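Local coordinates for type 6 secretion amidase effector 2 (Salmonella typhi, PDB 6WIN), which probably cleaves amide bonds in the peptide part of bacterial peptidoglycan, acting as an antibacterial toxin delivered by the type VI secretion system, at residues A[64-69]-A[120-125]. Sequence-based numbering, arbitrary orientation.
Sequences RYPNHN and IRMSNN
Met122, a selenomethionine in the deposited chain, reaches across from 120-125 to meet Pro66 and Asn69, and this one side chain accounts for the whole contact between two loops 51 residues apart in sequence. It is a compact example of how a long, flexible side chain can join loops whose backbones stay well separated: the nearest alpha carbons, CA of Asn69 and CA of Met122, are 9.2 Å apart. The Met122 chain runs out nearly extended and then bends at its last torsion (chi3 -89°), which turns the terminal methyl CE toward the amide of Asn69. There CE lies 3.4 Å from ND2 of Asn69, a van der Waals approach without a hydrogen bond. The selenium meets the proline at one ring carbon, with SE of Met122 4.2 Å from CG of Pro66, a loose apolar touch.

Pro66 and Met122 form the buried side. Asn69, partly exposed, marks the side nearer solvent, yet the shorter approach falls at this end; its OD1 is held by the backbone N of Gly71, which helps fix the amide while ND2 meets the methyl obliquely. Internal hydrogen bonds shape both loops. Residues 66-69 make a type I turn, closed by N of Asn69 on O of Pro66 at 3.1 Å, and Pro66 also centres an inverse gamma turn. In the other loop, ND2 of Asn125 donates an almost straight bond (168°) to O of Ile120, 2.9 Å away, linking the two ends of 120-125 across the 3-10 segment 122-123; O of Gly111 is a second partner of this nitrogen.

Met122 also touches Val61 and Ala128, while Pro66 rests on Thr59 of strand 56-59. The contact thus ties the loop leading from strand 56-59 to strand 74-81 to the one between strands 101-106 and 129-133, beside the antiparallel sheet.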
loop_
_atom_site.group_PDB
_atom_site.type_symbol
_atom_site.label_atom_id
_atom_site.label_comp_id
_atom_site.label_asym_id
_atom_site.label_seq_id
_atom_site.Cartn_x
_atom_site.Cartn_y
_atom_site.Cartn_z
ATOM N N ARG A 64 1.324 -12.422 2.719
ATOM C CA ARG A 64 2.639 -11.789 2.745
ATOM C C ARG A 64 2.800 -10.777 1.618
ATOM O O ARG A 64 2.111 -10.834 0.596
ATOM C CB ARG A 64 3.768 -12.819 2.650
ATOM C CG ARG A 64 3.499 -14.109 3.402
ATOM C CD ARG A 64 3.681 -13.904 4.884
ATOM N NE ARG A 64 4.968 -13.294 5.182
ATOM C CZ ARG A 64 6.131 -13.932 5.092
ATOM N NH1 ARG A 64 7.261 -13.294 5.376
ATOM N NH2 ARG A 64 6.166 -15.213 4.721
ATOM N N TYR A 65 3.735 -9.852 1.816
ATOM C CA TYR A 65 4.093 -8.911 0.758
ATOM C C TYR A 65 4.797 -9.672 -0.358
ATOM O O TYR A 65 5.752 -10.410 -0.089
ATOM C CB TYR A 65 5.000 -7.809 1.312
ATOM C CG TYR A 65 5.285 -6.681 0.353
ATOM C CD1 TYR A 65 4.371 -5.649 0.181
ATOM C CD2 TYR A 65 6.463 -6.641 -0.378
ATOM C CE1 TYR A 65 4.627 -4.609 -0.685
ATOM C CE2 TYR A 65 6.726 -5.596 -1.258
ATOM C CZ TYR A 65 5.803 -4.586 -1.400
ATOM O OH TYR A 65 6.036 -3.539 -2.268
ATOM N N PRO A 66 4.355 -9.550 -1.599
ATOM C CA PRO A 66 5.004 -10.304 -2.691
ATOM C C PRO A 66 6.220 -9.590 -3.286
ATOM O O PRO A 66 6.163 -8.920 -4.316
ATOM C CB PRO A 66 3.873 -10.447 -3.713
ATOM C CG PRO A 66 3.049 -9.211 -3.533
ATOM C CD PRO A 66 3.188 -8.783 -2.078
ATOM N N ASN A 67 7.368 -9.749 -2.616
ATOM C CA ASN A 67 8.613 -9.158 -3.109
ATOM C C ASN A 67 8.965 -9.672 -4.498
ATOM O O ASN A 67 9.605 -8.964 -5.285
ATOM C CB ASN A 67 9.760 -9.458 -2.142
ATOM C CG ASN A 67 9.479 -8.980 -0.727
ATOM O OD1 ASN A 67 9.003 -9.747 0.120
ATOM N ND2 ASN A 67 9.789 -7.712 -0.458
ATOM N N HIS A 68 8.547 -10.890 -4.809
ATOM C CA HIS A 68 8.839 -11.580 -6.054
ATOM C C HIS A 68 8.001 -11.092 -7.229
ATOM O O HIS A 68 8.181 -11.588 -8.342
ATOM C CB HIS A 68 8.597 -13.072 -5.852
ATOM C CG HIS A 68 7.295 -13.377 -5.171
ATOM N ND1 HIS A 68 7.124 -13.268 -3.805
ATOM C CD2 HIS A 68 6.099 -13.777 -5.668
ATOM C CE1 HIS A 68 5.882 -13.594 -3.492
ATOM N NE2 HIS A 68 5.239 -13.906 -4.603
ATOM N N ASN A 69 7.088 -10.151 -7.018
ATOM C CA ASN A 69 6.107 -9.771 -8.024
ATOM C C ASN A 69 6.339 -8.311 -8.393
ATOM O O ASN A 69 6.471 -7.459 -7.509
ATOM C CB ASN A 69 4.690 -10.011 -7.480
ATOM C CG ASN A 69 3.598 -9.795 -8.514
ATOM O OD1 ASN A 69 3.744 -9.026 -9.465
ATOM N ND2 ASN A 69 2.477 -10.478 -8.317
ATOM N N ILE A 120 -5.156 -9.422 -10.879
ATOM C CA ILE A 120 -4.822 -8.722 -12.120
ATOM C C ILE A 120 -4.392 -7.292 -11.795
ATOM O O ILE A 120 -4.913 -6.661 -10.866
ATOM C CB ILE A 120 -6.005 -8.711 -13.107
ATOM C CG1 ILE A 120 -7.238 -8.070 -12.462
ATOM C CG2 ILE A 120 -6.333 -10.111 -13.574
ATOM C CD1 ILE A 120 -8.125 -7.313 -13.448
ATOM N N ARG A 121 -3.429 -6.784 -12.571
ATOM C CA ARG A 121 -2.908 -5.411 -12.476
ATOM C C ARG A 121 -2.752 -4.962 -11.022
ATOM O O ARG A 121 -3.249 -3.914 -10.601
ATOM C CB ARG A 121 -3.789 -4.441 -13.269
ATOM C CG ARG A 121 -3.877 -4.794 -14.749
ATOM C CD ARG A 121 -5.234 -4.441 -15.347
ATOM N NE ARG A 121 -5.509 -3.014 -15.230
ATOM C CZ ARG A 121 -6.651 -2.430 -15.577
ATOM N NH1 ARG A 121 -6.795 -1.117 -15.411
ATOM N NH2 ARG A 121 -7.646 -3.149 -16.087
HETATM N N MSE A 122 -2.022 -5.769 -10.257
HETATM C CA MSE A 122 -2.132 -5.785 -8.797
HETATM C C MSE A 122 -1.940 -4.413 -8.137
HETATM O O MSE A 122 -2.784 -3.983 -7.347
HETATM C CB MSE A 122 -1.140 -6.810 -8.235
HETATM C CG MSE A 122 -1.592 -7.446 -6.949
HETATM SE SE MSE A 122 -0.198 -8.405 -6.024
HETATM C CE MSE A 122 -0.602 -10.102 -7.007
ATOM N N SER A 123 -0.856 -3.712 -8.488
ATOM C CA SER A 123 -0.586 -2.400 -7.899
ATOM C C SER A 123 -1.653 -1.365 -8.245
ATOM O O SER A 123 -1.780 -0.354 -7.538
ATOM C CB SER A 123 0.783 -1.906 -8.363
ATOM O OG SER A 123 0.752 -1.627 -9.745
ATOM N N ASN A 124 -2.411 -1.588 -9.320
ATOM C CA ASN A 124 -3.505 -0.712 -9.734
ATOM C C ASN A 124 -4.870 -1.340 -9.460
ATOM O O ASN A 124 -5.868 -0.969 -10.093
ATOM C CB ASN A 124 -3.360 -0.356 -11.218
ATOM C CG ASN A 124 -2.044 0.336 -11.516
ATOM O OD1 ASN A 124 -1.619 1.207 -10.772
ATOM N ND2 ASN A 124 -1.381 -0.068 -12.590
ATOM N N ASN A 125 -4.926 -2.272 -8.505
ATOM C CA ASN A 125 -6.116 -3.040 -8.145
ATOM C C ASN A 125 -6.458 -2.731 -6.693
ATOM O O ASN A 125 -5.769 -3.203 -5.782
ATOM C CB ASN A 125 -5.854 -4.539 -8.337
ATOM C CG ASN A 125 -7.108 -5.376 -8.258
ATOM O OD1 ASN A 125 -8.038 -5.072 -7.509
ATOM N ND2 ASN A 125 -7.147 -6.444 -9.053
#